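PDB 6AN0: histidinol dehydrogenase from Elizabethkingia anophelis NUHP1, which probably catalyses two successive NAD-dependent oxidations, of L-histidinol to L-histidinaldehyde and then to L-histidine, the last step of histidine biosynthesis. Local coordinates for residues I24-Q29 and D269-L274; A233-A238 and N370-T375; P240-V245 and N325-E330; I346-S351 and Y378-S383. All coordinates share one frame; numbering follows the deposited sequence.

Contact 1 of 4, residues I24-Q29 and D269-L274; sequences IQRPVQ and DSQVIL
The backbone oxygen of Q25 is gripped twice: the amide nitrogen NE2 of Q271 donates to this Q25 O over 3.2 Å, and R310 supplies a second N-H. The bond from Q271 is nearly straight at the hydrogen, 170°, and Q25 O lies almost in the plane of the Q271 amide, although seen from the acceptor the donor is tilted out of the carbonyl plane. Q271 stands on strand 271-276 of a Rossmann-like parallel sheet. Its chain leaves with CG opposite the backbone N, chi1 -176°, and stays extended beyond, long enough to span from the strand to the loop of residues 24-29. Its other polar links fix the turn of the amide about its last torsion: NE2 also serves Q308 O, while OE1 is bonded to the hydroxyl of Y327.

P27 fills the space beside this amide. Its ring carbon CD sits 3.6 Å from Q271 NE2, and its CG lies 3.9 Å from the backbone oxygen of D269. A proline suits the spot, since it has no backbone N-H to satisfy and offers an apolar edge to the glutamine. R26 crosses Q271 at about a right angle, its CG 3.6 Å from Q271 OE1. A bend at chi2 carries the guanidinium onward to a salt bridge with E242, a bond to Y327 O and a cation-pi contact with the Y327 ring.

With both ends of the Q271 side-chain amide engaged, its rotation is fixed; a neutral group ties this surface loop to the sheet and probably leaves the R26–E242 charge pair undisturbed.

Contact 2 of 4, residues A233-A238 and N370-T375; sequences AIDMPA and NHTLPT. With EDO (1,2-ethanediol), chain D.
A thioether lies against a peptide bond here: SD of M236 sits 3.6 Å from both L373 C and P374 N, the two atoms that form the L373–P374 link. CG of M236 is placed between its own backbone N and carbonyl carbon, chi1 67°; the chain is straight at chi2 and bends only at chi3, which turns CE aside until it stands 3.6 Å from T372 O. A long, flexible and weakly polar side chain suits a surface made of backbone, and the ring of P374 adds an apolar flank, its CD 4.2 Å from M236 SD.

D235 OD2 comes within 4.1 Å of T372 CG2; this carboxylate is taken up by K224 and by the backbone N of G214. Further along, the methyl CG2 of T375 touches the backbone carbon of A238. T372 is held in its own loop by an Asx turn, in which N370 OD1 accepts from T372 N on a lone pair at 2.9 Å. An ethanediol, probably from the crystallisation liquor, bonds to D235 O and S389.

No hydrogen bond joins the two segments. The loop that brings L373 against E330 is met mainly by van der Waals packing of thioether, methyl and backbone atoms, which is non-directional and sets no fixed hydrogen-bond register between them.

Contact 3 of 4, residues P240-V245 and N325-E330; sequences PSEVLV and NLYAPE
Residues 240-245 lead into strand 242-247, while residues 325-330 finish helix 317-327 and turn toward strand 331-335, the touching parts running 126° apart with E242 and E330 nearest, their CA atoms 5.8 Å from each other. This is a helix-to-strand turn of a Rossmann-like fold, delivered beside the neighbouring parallel strand; A328, just past the helix end, has positive phi and turns the chain.

Two glutamates bond to each other's backbone. E330 N donates at 2.8 Å to E242 OE1, which accepts on its anti lone pair, and E242 N donates to E330 OE1 at 2.9 Å, its N-H coming in almost head-on to the oxygen. A chi1 of 59° swings the E242 chain toward the turn and brings its CG to 3.4 Å from E330 CB, a close fit. The two carboxylate planes stand 77° apart. R26 and the backbone N of N376 also bind E242, which probably offsets the cost of burying this carboxylate. E330 is the predicted proton acceptor; its OE1 lies 3.2 Å from CB of S241, a probable substrate-binding residue hydrogen-bonded to Q263, and the N-H of E242 is consistent with positioning it.

Farther along the strand the chemistry turns apolar. L244 and Y327 lie alongside, pointing opposite ways, with L244 CD1 3.8 Å from Y327 CD2. P329 packs against both: its CB lies in plane at the edge of the Y327 ring and 3.8 Å from L244 CB.

Contact 4 of 4, residues I346-S351 and Y378-S383; sequences ITSAGS and YARNYS. With EDO (1,2-ethanediol), chain G.
A379 and S348 have the most surface buried here, and R380 follows at the edge. A379 is small enough to let the two loops lie close: its CB points at the backbone of residues 349-350, 3.8 Å from G350 N, and the methyl rests on the peptide between A349 and G350.

S348 meets the 3-10 turn from beside it, its OG 3.9 Å from R380 CA and a little nearer to the oxygen of A379, too far for a direct bond. A short hydroxyl side chain suits the place because it packs on the turn while its polar end finds its strongest partner in K392 of the second subunit. Water makes the polar link that direct bonds do not: water 1 takes the N-H of A349, 2.9 Å from A349 N, and is placed to donate to A379 O at 2.8 Å, while water 2 lies 2.7 Å from Y382 O and reaches A349 O only weakly.

The bond to CB of R380 points away from residues 346-351, and the chain is extended from CG to NE. Its NH2 bonds to L326 O, and NH1 donates at 3.0 Å to O2 of an ethanediol, probably from the crystallisation liquor, whose C1 lies over one face of the Y378 ring. The turn itself is closed by Y378 O, which accepts from both N381 N and Y382 N.

S351 pairs with a parallel strand of the second subunit, carrying the sheet across the interface. Methyl packing and water-mediated bonds thus join two loops at the dimer boundary, where backbone groups are satisfied through solvent as well as protein.

Overall arrangement
Contact 3 is the buried centre of the set, and contact 1, about 8 Å away between centres, is its surface neighbour on the same parallel sheet, using strand 271-276 beside strand 242-247. R26 and Y327 join the two. Contact 1 uses a side-chain amide on a backbone oxygen, contact 3 carboxylates on backbone N-H groups. Contact 4 is also buried, but against the second subunit, and relies on small side chains and water; P329 O bonds to G350 N, linking it to contact 3. Contact 2, only partly buried and nearest the centre of the chain, is held by apolar packing. Its L373 lies against E330 of contact 3 and also against G350 of contact 4.

Contact 1 of 4, residues I24-Q29 and D269-L274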
loop_
_atom_site.group_PDB
_atom_site.type_symbol
_atom_site.label_atom_id
_atom_site.label_comp_id
_atom_site.label_asym_id
_atom_site.label_seq_id
_atom_site.Cartn_x
_atom_site.Cartn_y
_atom_site.Cartn_z
ATOM N N ILE A 24 -9.432 14.836 19.781
ATOM C CA ILE A 24 -8.686 14.394 18.602
ATOM C C ILE A 24 -9.539 14.366 17.340
ATOM O O ILE A 24 -9.026 14.034 16.263
ATOM C CB ILE A 24 -8.060 13.001 18.827
ATOM C CG1 ILE A 24 -9.132 11.981 19.226
ATOM C CG2 ILE A 24 -6.962 13.067 19.879
ATOM C CD1 ILE A 24 -8.585 10.583 19.455
ATOM N N GLN A 25 -10.824 14.711 17.431
ATOM C CA GLN A 25 -11.724 14.570 16.293
ATOM C C GLN A 25 -11.474 15.638 15.233
ATOM O O GLN A 25 -11.400 16.835 15.538
ATOM C CB GLN A 25 -13.177 14.640 16.764
ATOM C CG GLN A 25 -13.561 13.528 17.708
ATOM C CD GLN A 25 -13.488 12.169 17.050
ATOM O OE1 GLN A 25 -13.706 12.037 15.843
ATOM N NE2 GLN A 25 -13.173 11.148 17.838
ATOM N N ARG A 26 -11.350 15.205 13.980
ATOM C CA ARG A 26 -11.386 16.141 12.875
ATOM C C ARG A 26 -12.810 16.670 12.709
ATOM O O ARG A 26 -13.758 16.098 13.256
ATOM C CB ARG A 26 -10.915 15.473 11.584
ATOM C CG ARG A 26 -9.400 15.454 11.406
ATOM C CD ARG A 26 -8.745 14.479 12.368
ATOM N NE ARG A 26 -7.342 14.241 12.031
ATOM C CZ ARG A 26 -6.551 13.415 12.707
ATOM N NH1 ARG A 26 -7.036 12.764 13.758
ATOM N NH2 ARG A 26 -5.280 13.247 12.340
ATOM N N PRO A 27 -12.981 17.783 11.994
ATOM C CA PRO A 27 -14.339 18.212 11.644
ATOM C C PRO A 27 -15.015 17.158 10.781
ATOM O O PRO A 27 -14.361 16.433 10.026
ATOM C CB PRO A 27 -14.121 19.525 10.879
ATOM C CG PRO A 27 -12.660 19.546 10.516
ATOM C CD PRO A 27 -11.958 18.758 11.571
ATOM N N VAL A 28 -16.340 17.053 10.927
ATOM C CA VAL A 28 -17.088 16.065 10.162
ATOM C C VAL A 28 -16.928 16.357 8.677
ATOM O O VAL A 28 -16.688 17.499 8.268
ATOM C CB VAL A 28 -18.573 16.057 10.567
ATOM C CG1 VAL A 28 -18.733 15.626 12.018
ATOM C CG2 VAL A 28 -19.180 17.424 10.352
ATOM N N GLN A 29 -17.021 15.306 7.863
ATOM C CA GLN A 29 -16.977 15.435 6.416
ATOM C C GLN A 29 -18.366 15.232 5.824
ATOM O O GLN A 29 -19.279 14.733 6.484
ATOM C CB GLN A 29 -15.996 14.433 5.802
ATOM C CG GLN A 29 -14.569 14.639 6.267
ATOM C CD GLN A 29 -13.578 13.809 5.482
ATOM O OE1 GLN A 29 -13.120 14.215 4.413
ATOM N NE2 GLN A 29 -13.241 12.639 6.006
ATOM N N ASP A 269 -11.695 23.420 5.429
ATOM C CA ASP A 269 -11.805 22.141 6.120
ATOM C C ASP A 269 -10.497 21.697 6.774
ATOM O O ASP A 269 -10.469 20.645 7.424
ATOM C CB ASP A 269 -12.293 21.055 5.149
ATOM C CG ASP A 269 -13.737 21.255 4.725
ATOM O OD1 ASP A 269 -14.505 21.849 5.511
ATOM O OD2 ASP A 269 -14.107 20.814 3.615
ATOM N N SER A 270 -9.418 22.456 6.610
ATOM C CA SER A 270 -8.169 22.168 7.302
ATOM C C SER A 270 -8.368 22.268 8.810
ATOM O O SER A 270 -9.306 22.902 9.294
ATOM C CB SER A 270 -7.072 23.143 6.880
ATOM O OG SER A 270 -6.685 22.948 5.538
ATOM N N GLN A 271 -7.457 21.653 9.555
ATOM C CA GLN A 271 -7.501 21.716 11.007
ATOM C C GLN A 271 -6.092 21.891 11.544
ATOM O O GLN A 271 -5.149 21.258 11.049
ATOM C CB GLN A 271 -8.122 20.452 11.622
ATOM C CG GLN A 271 -8.263 20.534 13.145
ATOM C CD GLN A 271 -8.918 19.310 13.751
ATOM O OE1 GLN A 271 -8.459 18.192 13.549
ATOM N NE2 GLN A 271 -10.012 19.518 14.496
ATOM N N VAL A 272 -5.944 22.735 12.559
ATOM C CA VAL A 272 -4.658 22.852 13.235
ATOM C C VAL A 272 -4.851 22.595 14.725
ATOM O O VAL A 272 -5.891 22.917 15.313
ATOM C CB VAL A 272 -3.968 24.218 12.984
ATOM C CG1 VAL A 272 -3.998 24.580 11.495
ATOM C CG2 VAL A 272 -4.599 25.325 13.827
ATOM N N ILE A 273 -3.830 21.992 15.333
ATOM C CA ILE A 273 -3.817 21.670 16.752
ATOM C C ILE A 273 -2.528 22.224 17.329
ATOM O O ILE A 273 -1.446 21.926 16.813
ATOM C CB ILE A 273 -3.890 20.148 16.998
ATOM C CG1 ILE A 273 -5.109 19.541 16.295
ATOM C CG2 ILE A 273 -3.927 19.860 18.499
ATOM C CD1 ILE A 273 -6.411 19.907 16.935
ATOM N N LEU A 274 -2.640 23.040 18.378
ATOM C CA LEU A 274 -1.479 23.547 19.108
ATOM C C LEU A 274 -1.483 22.967 20.520
ATOM O O LEU A 274 -2.430 23.185 21.283
ATOM C CB LEU A 274 -1.486 25.080 19.152
ATOM C CG LEU A 274 -0.450 25.776 20.050
ATOM C CD1 LEU A 274 0.975 25.429 19.626
ATOM C CD2 LEU A 274 -0.652 27.290 20.043
#

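Contact 2 of 4, residues A233-A238 and N370-T375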
loop_
_atom_site.group_PDB
_atom_site.type_symbol
_atom_site.label_atom_id
_atom_site.label_comp_id
_atom_site.label_asym_id
_atom_site.label_seq_id
_atom_site.Cartn_x
_atom_site.Cartn_y
_atom_site.Cartn_z
ATOM N N ALA A 233 -4.570 0.476 -8.620
ATOM C CA ALA A 233 -4.119 0.829 -7.277
ATOM C C ALA A 233 -4.192 2.344 -7.099
ATOM O O ALA A 233 -4.121 3.093 -8.070
ATOM C CB ALA A 233 -2.686 0.337 -7.028
ATOM N N ILE A 234 -4.322 2.802 -5.847
ATOM C CA ILE A 234 -4.246 4.234 -5.570
ATOM C C ILE A 234 -3.228 4.492 -4.463
ATOM O O ILE A 234 -2.836 3.583 -3.729
ATOM C CB ILE A 234 -5.624 4.834 -5.199
ATOM C CG1 ILE A 234 -6.128 4.274 -3.865
ATOM C CG2 ILE A 234 -6.617 4.572 -6.345
ATOM C CD1 ILE A 234 -7.425 4.921 -3.398
ATOM N N ASP A 235 -2.796 5.760 -4.357
ATOM C CA ASP A 235 -1.704 6.090 -3.437
ATOM C C ASP A 235 -2.137 5.952 -1.984
ATOM O O ASP A 235 -1.506 5.225 -1.206
ATOM C CB ASP A 235 -1.127 7.493 -3.708
ATOM C CG ASP A 235 -2.185 8.591 -3.892
ATOM O OD1 ASP A 235 -3.406 8.316 -3.975
ATOM O OD2 ASP A 235 -1.751 9.766 -3.984
ATOM N N MET A 236 -3.218 6.607 -1.606
ATOM C CA MET A 236 -3.685 6.545 -0.227
ATOM C C MET A 236 -5.073 7.171 -0.157
ATOM O O MET A 236 -5.474 7.855 -1.106
ATOM C CB MET A 236 -2.727 7.299 0.684
ATOM C CG MET A 236 -2.740 8.773 0.392
ATOM S SD MET A 236 -1.484 9.614 1.356
ATOM C CE MET A 236 -0.003 8.988 0.588
ATOM N N PRO A 237 -5.815 6.990 0.940
ATOM C CA PRO A 237 -7.086 7.706 1.101
ATOM C C PRO A 237 -6.865 9.196 1.312
ATOM O O PRO A 237 -5.781 9.649 1.683
ATOM C CB PRO A 237 -7.711 7.067 2.347
ATOM C CG PRO A 237 -6.917 5.846 2.620
ATOM C CD PRO A 237 -5.557 6.089 2.077
ATOM N N ALA A 238 -7.928 9.965 1.099
ATOM C CA ALA A 238 -7.822 11.418 1.079
ATOM C C ALA A 238 -8.551 12.058 2.260
ATOM O O ALA A 238 -9.324 11.420 2.986
ATOM C CB ALA A 238 -8.359 11.975 -0.246
ATOM N N ASN A 370 8.522 14.316 0.914
ATOM C CA ASN A 370 7.321 14.326 0.083
ATOM C C ASN A 370 6.148 14.952 0.831
ATOM O O ASN A 370 5.875 14.582 1.974
ATOM C CB ASN A 370 6.949 12.909 -0.343
ATOM C CG ASN A 370 6.206 12.896 -1.643
ATOM O OD1 ASN A 370 5.056 13.337 -1.713
ATOM N ND2 ASN A 370 6.874 12.443 -2.701
ATOM N N HIS A 371 5.438 15.877 0.182
ATOM C CA HIS A 371 4.313 16.520 0.853
ATOM C C HIS A 371 2.988 15.803 0.629
ATOM O O HIS A 371 1.952 16.264 1.140
ATOM C CB HIS A 371 4.226 18.019 0.468
ATOM C CG HIS A 371 3.626 18.323 -0.880
ATOM N ND1 HIS A 371 3.905 19.499 -1.547
ATOM C CD2 HIS A 371 2.725 17.664 -1.651
ATOM C CE1 HIS A 371 3.220 19.541 -2.678
ATOM N NE2 HIS A 371 2.496 18.438 -2.764
ATOM N N THR A 372 2.982 14.700 -0.129
ATOM C CA THR A 372 1.755 13.926 -0.372
ATOM C C THR A 372 1.638 12.905 0.757
ATOM O O THR A 372 2.257 11.834 0.720
ATOM C CB THR A 372 1.784 13.272 -1.749
ATOM O OG1 THR A 372 2.041 14.279 -2.734
ATOM C CG2 THR A 372 0.420 12.667 -2.079
ATOM N N LEU A 373 0.841 13.244 1.768
ATOM C CA LEU A 373 0.899 12.635 3.090
ATOM C C LEU A 373 -0.479 12.218 3.584
ATOM O O LEU A 373 -1.486 12.827 3.221
ATOM C CB LEU A 373 1.503 13.616 4.097
ATOM C CG LEU A 373 2.958 14.004 3.870
ATOM C CD1 LEU A 373 3.276 15.286 4.640
ATOM C CD2 LEU A 373 3.846 12.868 4.356
ATOM N N PRO A 374 -0.540 11.200 4.448
ATOM C CA PRO A 374 -1.834 10.704 4.951
ATOM C C PRO A 374 -2.421 11.639 5.999
ATOM O O PRO A 374 -1.752 12.027 6.964
ATOM C CB PRO A 374 -1.477 9.346 5.570
ATOM C CG PRO A 374 -0.055 9.519 5.998
ATOM C CD PRO A 374 0.591 10.372 4.918
ATOM N N THR A 375 -3.674 11.972 5.817
ATOM C CA THR A 375 -4.377 12.935 6.648
ATOM C C THR A 375 -5.565 12.251 7.335
ATOM O O THR A 375 -5.853 11.072 7.099
ATOM C CB THR A 375 -4.812 14.110 5.776
ATOM O OG1 THR A 375 -5.030 15.265 6.596
ATOM C CG2 THR A 375 -6.072 13.714 5.049
HETATM C C1 EDO D . 1.911 5.558 0.063
HETATM O O1 EDO D . 2.965 4.619 -0.187
HETATM C C2 EDO D . 1.352 5.899 -1.313
HETATM O O2 EDO D . 1.104 4.660 -1.960
#

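Contact 3 of 4, residues P240-V245 and N325-E330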
loop_
_atom_site.group_PDB
_atom_site.type_symbol
_atom_site.label_atom_id
_atom_site.label_comp_id
_atom_site.label_asym_id
_atom_site.label_seq_id
_atom_site.Cartn_x
_atom_site.Cartn_y
_atom_site.Cartn_z
ATOM N N PRO A 240 -8.839 16.473 4.288
ATOM C CA PRO A 240 -8.244 17.814 4.398
ATOM C C PRO A 240 -6.918 17.785 5.151
ATOM O O PRO A 240 -6.667 16.916 5.987
ATOM C CB PRO A 240 -9.298 18.616 5.175
ATOM C CG PRO A 240 -10.542 17.736 5.223
ATOM C CD PRO A 240 -10.049 16.326 5.115
ATOM N N SER A 241 -6.073 18.768 4.855
ATOM C CA SER A 241 -4.747 18.809 5.454
ATOM C C SER A 241 -4.809 19.348 6.879
ATOM O O SER A 241 -5.799 19.950 7.307
ATOM C CB SER A 241 -3.800 19.648 4.605
ATOM O OG SER A 241 -4.364 20.915 4.341
ATOM N N GLU A 242 -3.727 19.121 7.620
ATOM C CA GLU A 242 -3.738 19.385 9.054
ATOM C C GLU A 242 -2.305 19.497 9.570
ATOM O O GLU A 242 -1.367 18.959 8.973
ATOM C CB GLU A 242 -4.495 18.272 9.792
ATOM C CG GLU A 242 -3.827 16.939 9.532
ATOM C CD GLU A 242 -4.628 15.722 9.928
ATOM O OE1 GLU A 242 -3.975 14.744 10.353
ATOM O OE2 GLU A 242 -5.880 15.718 9.779
ATOM N N VAL A 243 -2.140 20.212 10.677
ATOM C CA VAL A 243 -0.861 20.245 11.382
ATOM C C VAL A 243 -1.127 20.167 12.879
ATOM O O VAL A 243 -2.126 20.684 13.388
ATOM C CB VAL A 243 -0.014 21.507 11.040
ATOM C CG1 VAL A 243 -0.677 22.789 11.566
ATOM C CG2 VAL A 243 1.409 21.386 11.605
ATOM N N LEU A 244 -0.211 19.520 13.592
ATOM C CA LEU A 244 -0.169 19.578 15.043
ATOM C C LEU A 244 1.210 20.082 15.433
ATOM O O LEU A 244 2.218 19.586 14.921
ATOM C CB LEU A 244 -0.462 18.207 15.665
ATOM C CG LEU A 244 -0.598 18.103 17.190
ATOM C CD1 LEU A 244 -1.547 16.964 17.544
ATOM C CD2 LEU A 244 0.770 17.891 17.874
ATOM N N VAL A 245 1.244 21.098 16.292
ATOM C CA VAL A 245 2.479 21.696 16.787
ATOM C C VAL A 245 2.581 21.422 18.279
ATOM O O VAL A 245 1.600 21.583 19.013
ATOM C CB VAL A 245 2.520 23.215 16.520
ATOM C CG1 VAL A 245 3.841 23.827 17.027
ATOM C CG2 VAL A 245 2.286 23.506 15.045
ATOM N N ASN A 325 0.226 11.176 19.372
ATOM C CA ASN A 325 0.196 9.806 18.869
ATOM C C ASN A 325 -1.236 9.292 18.736
ATOM O O ASN A 325 -1.533 8.505 17.827
ATOM C CB ASN A 325 1.024 8.890 19.780
ATOM C CG ASN A 325 2.539 9.101 19.627
ATOM O OD1 ASN A 325 3.021 9.553 18.584
ATOM N ND2 ASN A 325 3.294 8.738 20.666
ATOM N N LEU A 326 -2.137 9.743 19.609
ATOM C CA LEU A 326 -3.553 9.410 19.465
ATOM C C LEU A 326 -4.188 10.150 18.289
ATOM O O LEU A 326 -5.074 9.608 17.616
ATOM C CB LEU A 326 -4.302 9.738 20.762
ATOM C CG LEU A 326 -3.934 8.922 22.006
ATOM C CD1 LEU A 326 -4.757 9.360 23.214
ATOM C CD2 LEU A 326 -4.116 7.447 21.749
ATOM N N TYR A 327 -3.762 11.396 18.036
ATOM C CA TYR A 327 -4.337 12.196 16.952
ATOM C C TYR A 327 -3.840 11.734 15.580
ATOM O O TYR A 327 -4.603 11.734 14.600
ATOM C CB TYR A 327 -3.997 13.671 17.179
ATOM C CG TYR A 327 -4.526 14.634 16.132
ATOM C CD1 TYR A 327 -5.836 15.105 16.182
ATOM C CD2 TYR A 327 -3.708 15.086 15.106
ATOM C CE1 TYR A 327 -6.309 15.993 15.225
ATOM C CE2 TYR A 327 -4.167 15.971 14.151
ATOM C CZ TYR A 327 -5.469 16.423 14.215
ATOM O OH TYR A 327 -5.924 17.305 13.270
ATOM N N ALA A 328 -2.553 11.352 15.489
ATOM C CA ALA A 328 -1.882 10.868 14.278
ATOM C C ALA A 328 -1.903 11.939 13.191
ATOM O O ALA A 328 -2.588 11.780 12.167
ATOM C CB ALA A 328 -2.523 9.568 13.785
ATOM N N PRO A 329 -1.154 13.028 13.370
ATOM C CA PRO A 329 -1.268 14.179 12.467
ATOM C C PRO A 329 -0.584 13.960 11.120
ATOM O O PRO A 329 0.429 13.263 11.004
ATOM C CB PRO A 329 -0.567 15.303 13.244
ATOM C CG PRO A 329 0.495 14.559 14.070
ATOM C CD PRO A 329 -0.191 13.258 14.466
ATOM N N GLU A 330 -1.150 14.587 10.086
ATOM C CA GLU A 330 -0.472 14.610 8.789
ATOM C C GLU A 330 0.916 15.251 8.907
ATOM O O GLU A 330 1.912 14.705 8.418
ATOM C CB GLU A 330 -1.320 15.367 7.767
ATOM C CG GLU A 330 -0.684 15.421 6.390
ATOM C CD GLU A 330 -1.294 16.476 5.490
ATOM O OE1 GLU A 330 -1.975 17.383 6.005
ATOM O OE2 GLU A 330 -1.061 16.412 4.267
#

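Contact 4 of 4, residues I346-S351 and Y378-S383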
loop_
_atom_site.group_PDB
_atom_site.type_symbol
_atom_site.label_atom_id
_atom_site.label_comp_id
_atom_site.label_asym_id
_atom_site.label_seq_id
_atom_site.Cartn_x
_atom_site.Cartn_y
_atom_site.Cartn_z
ATOM N N ILE A 346 7.627 9.221 19.026
ATOM C CA ILE A 346 6.589 9.474 18.027
ATOM C C ILE A 346 6.234 8.163 17.342
ATOM O O ILE A 346 7.114 7.473 16.815
ATOM C CB ILE A 346 7.068 10.504 16.998
ATOM C CG1 ILE A 346 7.409 11.831 17.670
ATOM C CG2 ILE A 346 6.024 10.685 15.884
ATOM C CD1 ILE A 346 8.176 12.757 16.754
ATOM N N THR A 347 4.941 7.817 17.322
ATOM C CA THR A 347 4.549 6.547 16.727
ATOM C C THR A 347 3.663 6.674 15.503
ATOM O O THR A 347 3.667 5.752 14.680
ATOM C CB THR A 347 3.838 5.633 17.744
ATOM O OG1 THR A 347 2.706 6.304 18.303
ATOM C CG2 THR A 347 4.802 5.208 18.859
ATOM N N SER A 348 2.917 7.769 15.354
ATOM C CA SER A 348 2.155 8.034 14.139
ATOM C C SER A 348 2.256 9.511 13.806
ATOM O O SER A 348 1.849 10.356 14.613
ATOM C CB SER A 348 0.680 7.638 14.283
ATOM O OG SER A 348 0.526 6.245 14.432
ATOM N N ALA A 349 2.759 9.810 12.607
ATOM C CA ALA A 349 2.802 11.149 12.033
ATOM C C ALA A 349 3.236 11.014 10.583
ATOM O O ALA A 349 4.104 10.201 10.274
ATOM C CB ALA A 349 3.773 12.064 12.795
ATOM N N GLY A 350 2.637 11.802 9.692
ATOM C CA GLY A 350 3.012 11.682 8.289
ATOM C C GLY A 350 4.423 12.190 8.032
ATOM O O GLY A 350 5.249 11.497 7.428
ATOM N N SER A 351 4.707 13.412 8.477
ATOM C CA SER A 351 6.022 14.030 8.340
ATOM C C SER A 351 6.283 14.907 9.559
ATOM O O SER A 351 5.357 15.544 10.067
ATOM C CB SER A 351 6.108 14.851 7.041
ATOM O OG SER A 351 7.455 15.171 6.732
ATOM N N TYR A 378 -5.109 8.859 8.861
ATOM C CA TYR A 378 -4.515 7.780 8.085
ATOM C C TYR A 378 -3.021 7.631 8.325
ATOM O O TYR A 378 -2.427 6.671 7.823
ATOM C CB TYR A 378 -4.804 7.976 6.601
ATOM C CG TYR A 378 -6.234 7.580 6.276
ATOM C CD1 TYR A 378 -6.639 6.251 6.368
ATOM C CD2 TYR A 378 -7.178 8.527 5.919
ATOM C CE1 TYR A 378 -7.936 5.872 6.084
ATOM C CE2 TYR A 378 -8.500 8.155 5.641
ATOM C CZ TYR A 378 -8.861 6.823 5.726
ATOM O OH TYR A 378 -10.151 6.436 5.449
ATOM N N ALA A 379 -2.395 8.529 9.088
ATOM C CA ALA A 379 -1.017 8.257 9.480
ATOM C C ALA A 379 -0.926 7.052 10.416
ATOM O O ALA A 379 0.181 6.539 10.629
ATOM C CB ALA A 379 -0.384 9.495 10.131
ATOM N N ARG A 380 -2.062 6.560 10.939
ATOM C CA ARG A 380 -2.046 5.325 11.717
ATOM C C ARG A 380 -1.722 4.101 10.873
ATOM O O ARG A 380 -1.294 3.082 11.431
ATOM C CB ARG A 380 -3.405 5.086 12.395
ATOM C CG ARG A 380 -3.772 6.190 13.359
ATOM C CD ARG A 380 -5.148 5.979 13.999
ATOM N NE ARG A 380 -5.519 7.166 14.778
ATOM C CZ ARG A 380 -6.543 7.965 14.491
ATOM N NH1 ARG A 380 -7.319 7.691 13.452
ATOM N NH2 ARG A 380 -6.802 9.032 15.251
ATOM N N ASN A 381 -1.985 4.139 9.563
ATOM C CA ASN A 381 -1.857 2.923 8.778
ATOM C C ASN A 381 -1.327 3.131 7.371
ATOM O O ASN A 381 -1.227 2.151 6.627
ATOM C CB ASN A 381 -3.207 2.149 8.735
ATOM C CG ASN A 381 -4.446 3.054 8.490
ATOM O OD1 ASN A 381 -4.332 4.214 8.118
ATOM N ND2 ASN A 381 -5.627 2.489 8.689
ATOM N N TYR A 382 -0.946 4.346 6.995
ATOM C CA TYR A 382 -0.316 4.601 5.706
ATOM C C TYR A 382 0.914 5.463 5.903
ATOM O O TYR A 382 1.040 6.161 6.911
ATOM C CB TYR A 382 -1.260 5.339 4.728
ATOM C CG TYR A 382 -2.437 4.524 4.259
ATOM C CD1 TYR A 382 -2.401 3.866 3.024
ATOM C CD2 TYR A 382 -3.592 4.421 5.038
ATOM C CE1 TYR A 382 -3.498 3.119 2.567
ATOM C CE2 TYR A 382 -4.684 3.674 4.600
ATOM C CZ TYR A 382 -4.627 3.025 3.367
ATOM O OH TYR A 382 -5.702 2.288 2.914
ATOM N N SER A 383 1.791 5.454 4.892
ATOM C CA SER A 383 2.936 6.353 4.808
ATOM C C SER A 383 2.660 7.457 3.796
ATOM O O SER A 383 1.762 7.357 2.963
ATOM C CB SER A 383 4.217 5.609 4.378
ATOM O OG SER A 383 4.502 4.495 5.210
HETATM C C1 EDO G . -8.671 5.990 9.637
HETATM O O1 EDO G . -8.742 7.403 9.853
HETATM C C2 EDO G . -7.357 5.449 10.198
HETATM O O2 EDO G . -7.483 5.322 11.620
HETATM O O HOH W 1 2.811 7.539 10.798
HETATM O O HOH W 2 2.716 8.000 8.079
#